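Local coordinates for tail spike protein (Acinetobacter phage vB_AbaP_AS12, PDB 6EU4), which probably serves as a trimeric tailspike with which the phage recognises and degrades the surface polysaccharide of its Acinetobacter baumannii host, at residues V89-A94 against Q110-S115; A334-Y339 against N369-C374; I355-K360 against N402-A407. All coordinates share one frame; numbering follows the deposited sequence.

How the interactions relate
Interaction 1 stands near the N-terminal start of the long run of parallel strands, where helix 106-113 lies, whereas interactions 2 and 3 belong to its later coils. The centre of interaction 1 is about 46 Å from that of interaction 2 and about 51 Å from that of interaction 3, and it closes along the chain before either opens. Interactions 2 and 3 have centres about 8 Å apart and interleave in sequence, 334-339, 355-360, 369-374 and 402-407. They touch where strands 371-376 and 405-409 pair. This is consistent with the right-handed parallel beta-helix that forms the body of many phage tailspikes, sampled at its start and in later coils.

Interaction 1: residues V89-A94 against Q110-S115; sequences VSPEHA and QKVLIS
V112 presses its two methyl groups into a small apolar cup formed by V89, P91 and A94, and this apolar packing carries the contact. CG1 of V112 reaches CB of A94 at 3.8 Å and CG2 of V89 at 4.0 Å, while CG2 of V112 meets the pyrrolidine ring at CG of P91, 4.1 Å away. With chi1 at -60°, V112 turns CG1 toward A94 and V89 and CG2 toward P91. A branched valine suits this place because it can touch several small neighbours at once; alanine at 94 lets the helix come close.

Polar links lie at the margin. The carbonyl O of A94 and NZ of K111 share a water, at 2.7 Å and 2.9 Å respectively. The extended lysine chain carries its ammonium past the apolar patch, where NZ also binds the backbone O of D72.

Hydrogen bonds inside each segment fix its shape. Backbone bonds from H93 to S90 and from A94 to P91 close the turn, and ND1 of H93 braces it by accepting the N-H of S90 at 3.0 Å, nearly in the imidazole plane. In segment 110-115, OG of S115 folds back to O of V112 at 2.7 Å. That oxygen also receives the backbone N of S115, a double grip on the chain as it leaves the helix.

N86 of the second subunit bonds OG of S90, and K53 of the third subunit bonds O of S115, so the contact lies close to the trimer interface. Within the chain, V89 pairs with strand 118-121, whose V119 packs against V112 and whose L121 packs against P91. The last turn of helix 106-113 thus packs against the 3-10 turn, beside strands 88-89 and 118-121.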
# COMPACT_ATOMS: atom_id res chain seq x y z
N VAL A 89 21.18 16.58 -28.40
CA VAL A 89 21.46 16.11 -29.75
C VAL A 89 20.63 14.86 -30.02
O VAL A 89 20.02 14.28 -29.13
CB VAL A 89 22.95 15.77 -30.00
CG1 VAL A 89 23.83 17.00 -29.80
CG2 VAL A 89 23.38 14.63 -29.10
N SER A 90 20.66 14.44 -31.28
CA SER A 90 20.03 13.22 -31.77
C SER A 90 21.09 12.33 -32.43
O SER A 90 22.10 12.84 -32.91
CB SER A 90 18.93 13.54 -32.77
OG SER A 90 17.92 14.36 -32.17
N PRO A 91 20.88 11.02 -32.48
CA PRO A 91 21.85 10.16 -33.19
C PRO A 91 22.14 10.61 -34.62
O PRO A 91 23.25 10.39 -35.12
CB PRO A 91 21.18 8.78 -33.13
CG PRO A 91 20.35 8.83 -31.90
CD PRO A 91 19.82 10.23 -31.84
N GLU A 92 21.16 11.23 -35.28
CA GLU A 92 21.35 11.79 -36.61
C GLU A 92 22.53 12.74 -36.68
O GLU A 92 23.21 12.82 -37.71
CB GLU A 92 20.08 12.55 -37.07
CG GLU A 92 18.82 11.75 -37.21
CD GLU A 92 18.03 11.67 -35.90
OE1 GLU A 92 18.46 10.95 -34.99
OE2 GLU A 92 16.98 12.33 -35.79
N HIS A 93 22.80 13.49 -35.60
CA HIS A 93 23.89 14.47 -35.61
C HIS A 93 25.25 13.80 -35.70
O HIS A 93 26.23 14.46 -36.06
CB HIS A 93 23.82 15.35 -34.36
CG HIS A 93 22.66 16.30 -34.37
ND1 HIS A 93 21.55 16.13 -33.57
CD2 HIS A 93 22.43 17.41 -35.11
CE1 HIS A 93 20.70 17.11 -33.80
NE2 HIS A 93 21.20 17.90 -34.74
N ALA A 94 25.33 12.51 -35.38
CA ALA A 94 26.57 11.75 -35.46
C ALA A 94 26.57 10.81 -36.66
O ALA A 94 27.51 10.03 -36.82
CB ALA A 94 26.78 10.96 -34.17
N GLN A 110 26.25 5.17 -30.46
CA GLN A 110 27.19 5.05 -29.35
C GLN A 110 27.86 6.39 -29.06
O GLN A 110 28.03 6.76 -27.89
CB GLN A 110 28.22 3.97 -29.67
CG GLN A 110 29.06 3.59 -28.46
CD GLN A 110 28.20 3.09 -27.32
OE1 GLN A 110 27.64 1.99 -27.38
NE2 GLN A 110 28.02 3.93 -26.31
N LYS A 111 28.24 7.12 -30.11
CA LYS A 111 28.88 8.42 -29.92
C LYS A 111 27.98 9.38 -29.13
O LYS A 111 28.47 10.09 -28.25
CB LYS A 111 29.25 9.03 -31.26
CG LYS A 111 30.46 8.37 -31.91
CD LYS A 111 30.70 8.91 -33.29
CE LYS A 111 31.91 8.22 -33.91
NZ LYS A 111 32.13 8.67 -35.31
N VAL A 112 26.68 9.43 -29.44
CA VAL A 112 25.87 10.41 -28.74
C VAL A 112 25.57 9.94 -27.32
O VAL A 112 25.44 10.77 -26.41
CB VAL A 112 24.57 10.77 -29.49
CG1 VAL A 112 24.89 11.36 -30.87
CG2 VAL A 112 23.62 9.61 -29.60
N LEU A 113 25.49 8.63 -27.09
CA LEU A 113 25.20 8.14 -25.74
C LEU A 113 26.30 8.47 -24.74
O LEU A 113 26.03 8.56 -23.53
CB LEU A 113 24.97 6.63 -25.75
CG LEU A 113 23.71 6.18 -26.46
CD1 LEU A 113 23.53 4.68 -26.33
CD2 LEU A 113 22.47 6.91 -25.94
N ILE A 114 27.54 8.66 -25.19
CA ILE A 114 28.63 9.00 -24.27
C ILE A 114 29.11 10.44 -24.46
O ILE A 114 30.18 10.79 -23.99
CB ILE A 114 29.79 8.00 -24.40
CG1 ILE A 114 30.39 8.04 -25.81
CG2 ILE A 114 29.30 6.63 -24.03
CD1 ILE A 114 31.69 7.23 -25.94
N SER A 115 28.31 11.28 -25.12
CA SER A 115 28.70 12.66 -25.42
C SER A 115 28.50 13.61 -24.24
O SER A 115 29.03 14.72 -24.26
CB SER A 115 27.87 13.19 -26.58
OG SER A 115 26.51 13.29 -26.18
O HOH W 1 29.59 8.34 -36.63

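Interaction 2: residues A334-Y339 against N369-C374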
# COMPACT_ATOMS: atom_id res chain seq x y z
N ALA A 334 1.28 -22.04 -15.32
CA ALA A 334 2.50 -22.15 -14.53
C ALA A 334 2.31 -23.18 -13.42
O ALA A 334 1.20 -23.43 -12.96
CB ALA A 334 2.87 -20.81 -13.91
N GLN A 335 3.43 -23.74 -12.96
CA GLN A 335 3.37 -24.67 -11.84
C GLN A 335 3.07 -23.95 -10.54
O GLN A 335 2.34 -24.47 -9.69
CB GLN A 335 4.66 -25.46 -11.73
CG GLN A 335 4.59 -26.56 -10.69
CD GLN A 335 5.91 -27.30 -10.58
OE1 GLN A 335 6.48 -27.71 -11.59
NE2 GLN A 335 6.43 -27.43 -9.36
N ASN A 336 3.65 -22.77 -10.34
CA ASN A 336 3.35 -21.93 -9.19
C ASN A 336 2.90 -20.56 -9.65
O ASN A 336 3.37 -20.05 -10.67
CB ASN A 336 4.57 -21.69 -8.27
CG ASN A 336 5.29 -22.96 -7.80
OD1 ASN A 336 6.52 -22.98 -7.79
ND2 ASN A 336 4.56 -23.98 -7.37
N PHE A 337 2.01 -19.95 -8.86
CA PHE A 337 1.74 -18.53 -9.01
C PHE A 337 2.88 -17.73 -8.39
O PHE A 337 3.51 -16.91 -9.06
CB PHE A 337 0.39 -18.19 -8.38
CG PHE A 337 0.03 -16.72 -8.37
CD1 PHE A 337 -0.69 -16.16 -9.41
CD2 PHE A 337 0.34 -15.94 -7.27
CE1 PHE A 337 -1.06 -14.83 -9.39
CE2 PHE A 337 0.00 -14.61 -7.23
CZ PHE A 337 -0.72 -14.05 -8.28
N LEU A 338 3.19 -18.03 -7.13
CA LEU A 338 4.29 -17.42 -6.41
C LEU A 338 5.13 -18.54 -5.83
O LEU A 338 4.61 -19.40 -5.10
CB LEU A 338 3.80 -16.51 -5.29
CG LEU A 338 4.89 -16.03 -4.31
CD1 LEU A 338 5.94 -15.19 -5.01
CD2 LEU A 338 4.21 -15.26 -3.17
N TYR A 339 6.41 -18.54 -6.17
CA TYR A 339 7.42 -19.29 -5.44
C TYR A 339 8.16 -18.30 -4.54
O TYR A 339 8.79 -17.36 -5.04
CB TYR A 339 8.40 -19.97 -6.40
CG TYR A 339 9.49 -20.69 -5.66
CD1 TYR A 339 9.31 -21.98 -5.21
CD2 TYR A 339 10.71 -20.06 -5.40
CE1 TYR A 339 10.32 -22.66 -4.52
CE2 TYR A 339 11.72 -20.73 -4.71
CZ TYR A 339 11.51 -22.02 -4.26
OH TYR A 339 12.50 -22.69 -3.57
N ASN A 369 6.75 -28.22 -6.28
CA ASN A 369 5.49 -28.91 -6.03
C ASN A 369 4.32 -28.15 -6.63
O ASN A 369 4.44 -27.01 -7.09
CB ASN A 369 5.29 -29.17 -4.54
CG ASN A 369 5.47 -27.91 -3.70
OD1 ASN A 369 4.67 -26.99 -3.77
ND2 ASN A 369 6.54 -27.88 -2.91
N ASN A 370 3.16 -28.82 -6.67
CA ASN A 370 2.02 -28.29 -7.42
C ASN A 370 1.12 -27.48 -6.50
O ASN A 370 0.01 -27.87 -6.14
CB ASN A 370 1.25 -29.41 -8.13
CG ASN A 370 0.48 -30.36 -7.18
OD1 ASN A 370 0.97 -30.81 -6.13
ND2 ASN A 370 -0.74 -30.70 -7.60
N SER A 371 1.62 -26.28 -6.17
CA SER A 371 0.91 -25.34 -5.33
C SER A 371 0.90 -23.95 -5.95
O SER A 371 1.88 -23.53 -6.57
CB SER A 371 1.53 -25.27 -3.92
OG SER A 371 2.90 -24.90 -3.94
N MSE A 372 -0.19 -23.22 -5.77
CA MSE A 372 -0.21 -21.86 -6.29
C MSE A 372 0.75 -20.96 -5.52
O MSE A 372 1.48 -20.17 -6.13
CB MSE A 372 -1.62 -21.28 -6.29
CG MSE A 372 -2.52 -21.89 -7.35
SE MSE A 372 -1.93 -21.48 -9.20
CE MSE A 372 -0.81 -23.05 -9.54
N PHE A 373 0.76 -21.10 -4.19
CA PHE A 373 1.69 -20.39 -3.32
C PHE A 373 2.60 -21.42 -2.70
O PHE A 373 2.16 -22.21 -1.85
CB PHE A 373 0.94 -19.57 -2.25
CG PHE A 373 0.08 -18.51 -2.85
CD1 PHE A 373 0.62 -17.26 -3.17
CD2 PHE A 373 -1.25 -18.76 -3.14
CE1 PHE A 373 -0.16 -16.29 -3.76
CE2 PHE A 373 -2.03 -17.77 -3.74
CZ PHE A 373 -1.48 -16.54 -4.05
N CYS A 374 3.84 -21.48 -3.17
CA CYS A 374 4.85 -22.38 -2.64
C CYS A 374 5.71 -21.53 -1.70
O CYS A 374 6.52 -20.72 -2.15
CB CYS A 374 5.66 -23.00 -3.77
SG CYS A 374 6.89 -24.18 -3.22
O HOH W 2 7.34 -25.38 -6.36
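F337 and F373 form the tightly packed end of this contact, side by side and pointing the same way. Atom CD2 of F337 lies 3.6 Å from CE1 of F373, with the ring planes oblique at 57°. CB of L338 also packs on F373, and the rings of F315 and F350 meet F337 edge-to-face. Large aromatic side chains fit here because they pack against one another from coil to coil in the interior.

The backbones join in parallel: O of M372 accepts N of L338 at 2.9 Å, and N of C374 returns a bond to O of L338. The selenomethionine M372 bends at chi2 and chi3, which brings its methyl CE to 3.5 Å from O of Q335.

The other end is more polar and holds a water, though only Q335 there is partly exposed. N336 ND2 reaches O of S371 at 2.8 Å, in its carbonyl plane, and makes a weak bond to O of N369. Q335, extended with CG anti to the backbone N (chi1 -173°), lays NE2 above the carbonyl plane of N369 at 3.0 Å from its O; N368 holds the same amide nitrogen. A water takes the N-H of N369 and probably donates to OD1 of N336.

Asparagine thus bonds across neighbouring coils where the chain turns its corners. This chemistry implies a corner secured by amide groups beside an aromatic core.

Interaction 3: residues I355-K360 against N402-A407; sequences IYNKYK and NCSALA
The backbones of N357-K358 and C403-S404 run close together without regular strand pairing, linked by a weak bond from N of S404 to O of N357 at 3.1 Å and by CA-H...O contacts from C403 to that same oxygen and from K358 to O of N402. N357 sits at the centre of an inverse gamma turn, a tight bend that presents its carbonyl and its side chain together to the second segment.

The clearest side-chain bond joins ND2 of N357 to OG of S404, 3.0 Å long and 162° at the hydrogen. The hydroxyl oxygen lies practically in the amide plane. S404 OG in turn donates to O of A405 at 2.9 Å. Asparagine suits this buried site because its two amide ends serve different partners: OD1 takes the backbone N of Y392 while ND2 takes the serine.

Toward solvent, the contact becomes looser. CB of K358 rests against CB of N402 at 4.0 Å, and its ammonium departs to a salt bridge with D307. K360 lies alongside segment 402-407 instead: beyond CG it is fully extended, which carries CE to 3.7 Å from O of N402. One water accepts from its NZ and probably donates to O of C403; another, 2.9 Å from NZ of K360, donates to OD1 of N402, whose ND2 is bonded to OE1 of Q399. A long, flexible cation suits this partly open edge, where water can mediate its contacts.

Segment 355-360 leaves strand 351-355, whose I355 pairs with strand 387-390; segment 402-407 leads into strand 405-409. The contact thus joins loops of successive coils, with M372 of strand 371-376 packed against both N357 and S404.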
# COMPACT_ATOMS: atom_id res chain seq x y z
N ILE A 355 -6.15 -18.38 -14.61
CA ILE A 355 -5.00 -19.10 -14.09
C ILE A 355 -5.34 -20.59 -14.11
O ILE A 355 -6.20 -21.07 -13.35
CB ILE A 355 -4.61 -18.64 -12.68
CG1 ILE A 355 -4.28 -17.14 -12.68
CG2 ILE A 355 -3.42 -19.49 -12.16
CD1 ILE A 355 -4.40 -16.53 -11.28
N TYR A 356 -4.67 -21.33 -15.00
CA TYR A 356 -4.99 -22.74 -15.24
C TYR A 356 -4.06 -23.60 -14.40
O TYR A 356 -2.97 -23.97 -14.83
CB TYR A 356 -4.89 -23.01 -16.73
CG TYR A 356 -5.85 -22.12 -17.43
CD1 TYR A 356 -7.22 -22.36 -17.37
CD2 TYR A 356 -5.41 -20.97 -18.06
CE1 TYR A 356 -8.13 -21.50 -17.99
CE2 TYR A 356 -6.32 -20.11 -18.69
CZ TYR A 356 -7.66 -20.38 -18.64
OH TYR A 356 -8.55 -19.51 -19.26
N ASN A 357 -4.51 -23.91 -13.18
CA ASN A 357 -3.68 -24.58 -12.18
C ASN A 357 -3.82 -26.10 -12.34
O ASN A 357 -4.39 -26.81 -11.50
CB ASN A 357 -4.06 -24.12 -10.78
CG ASN A 357 -5.55 -24.36 -10.44
OD1 ASN A 357 -6.44 -24.09 -11.25
ND2 ASN A 357 -5.80 -24.87 -9.25
N LYS A 358 -3.25 -26.59 -13.44
CA LYS A 358 -3.34 -28.01 -13.79
C LYS A 358 -1.98 -28.67 -14.01
O LYS A 358 -1.93 -29.76 -14.60
CB LYS A 358 -4.19 -28.18 -15.05
CG LYS A 358 -3.65 -27.44 -16.27
CD LYS A 358 -4.52 -27.73 -17.53
CE LYS A 358 -3.93 -27.06 -18.76
NZ LYS A 358 -4.77 -27.25 -19.97
N TYR A 359 -0.90 -28.06 -13.55
CA TYR A 359 0.44 -28.52 -13.88
C TYR A 359 1.16 -29.10 -12.67
O TYR A 359 1.00 -28.62 -11.54
CB TYR A 359 1.25 -27.38 -14.49
CG TYR A 359 0.62 -26.87 -15.75
CD1 TYR A 359 0.73 -27.60 -16.93
CD2 TYR A 359 -0.10 -25.68 -15.77
CE1 TYR A 359 0.16 -27.17 -18.08
CE2 TYR A 359 -0.69 -25.24 -16.95
CZ TYR A 359 -0.55 -26.01 -18.10
OH TYR A 359 -1.10 -25.62 -19.29
N LYS A 360 1.95 -30.13 -12.92
CA LYS A 360 2.66 -30.86 -11.88
C LYS A 360 4.09 -31.14 -12.31
O LYS A 360 4.34 -31.39 -13.50
CB LYS A 360 1.97 -32.19 -11.55
CG LYS A 360 0.55 -32.02 -11.04
CD LYS A 360 -0.15 -33.34 -10.80
CE LYS A 360 -1.54 -33.07 -10.27
NZ LYS A 360 -2.31 -34.34 -10.05
N ASN A 402 -6.26 -32.99 -12.14
CA ASN A 402 -4.97 -32.34 -12.31
C ASN A 402 -4.78 -31.10 -11.46
O ASN A 402 -3.75 -30.43 -11.59
CB ASN A 402 -4.80 -31.94 -13.78
CG ASN A 402 -4.97 -33.10 -14.72
OD1 ASN A 402 -4.43 -34.18 -14.48
ND2 ASN A 402 -5.77 -32.91 -15.77
N CYS A 403 -5.75 -30.75 -10.61
CA CYS A 403 -5.72 -29.45 -9.95
C CYS A 403 -4.56 -29.35 -8.95
O CYS A 403 -4.07 -30.35 -8.41
CB CYS A 403 -7.05 -29.18 -9.24
SG CYS A 403 -7.33 -30.14 -7.73
N SER A 404 -4.13 -28.11 -8.73
CA SER A 404 -3.08 -27.81 -7.77
C SER A 404 -3.65 -27.65 -6.37
O SER A 404 -4.86 -27.50 -6.16
CB SER A 404 -2.36 -26.52 -8.16
OG SER A 404 -3.16 -25.38 -7.89
N ALA A 405 -2.74 -27.62 -5.39
CA ALA A 405 -3.03 -27.06 -4.09
C ALA A 405 -3.11 -25.53 -4.16
O ALA A 405 -2.59 -24.90 -5.08
CB ALA A 405 -1.95 -27.48 -3.09
N LEU A 406 -3.78 -24.91 -3.17
CA LEU A 406 -3.66 -23.47 -3.03
C LEU A 406 -2.27 -23.11 -2.53
O LEU A 406 -1.60 -22.23 -3.09
CB LEU A 406 -4.70 -22.89 -2.06
CG LEU A 406 -4.54 -21.38 -1.77
CD1 LEU A 406 -4.73 -20.60 -3.10
CD2 LEU A 406 -5.51 -20.86 -0.71
N ALA A 407 -1.80 -23.80 -1.50
CA ALA A 407 -0.54 -23.42 -0.88
C ALA A 407 0.14 -24.61 -0.22
O ALA A 407 -0.52 -25.52 0.29
CB ALA A 407 -0.73 -22.33 0.15
O HOH W 3 -1.57 -29.33 -10.21
O HOH W 4 -4.42 -33.10 -8.74
O HOH W 5 -2.64 -35.16 -12.76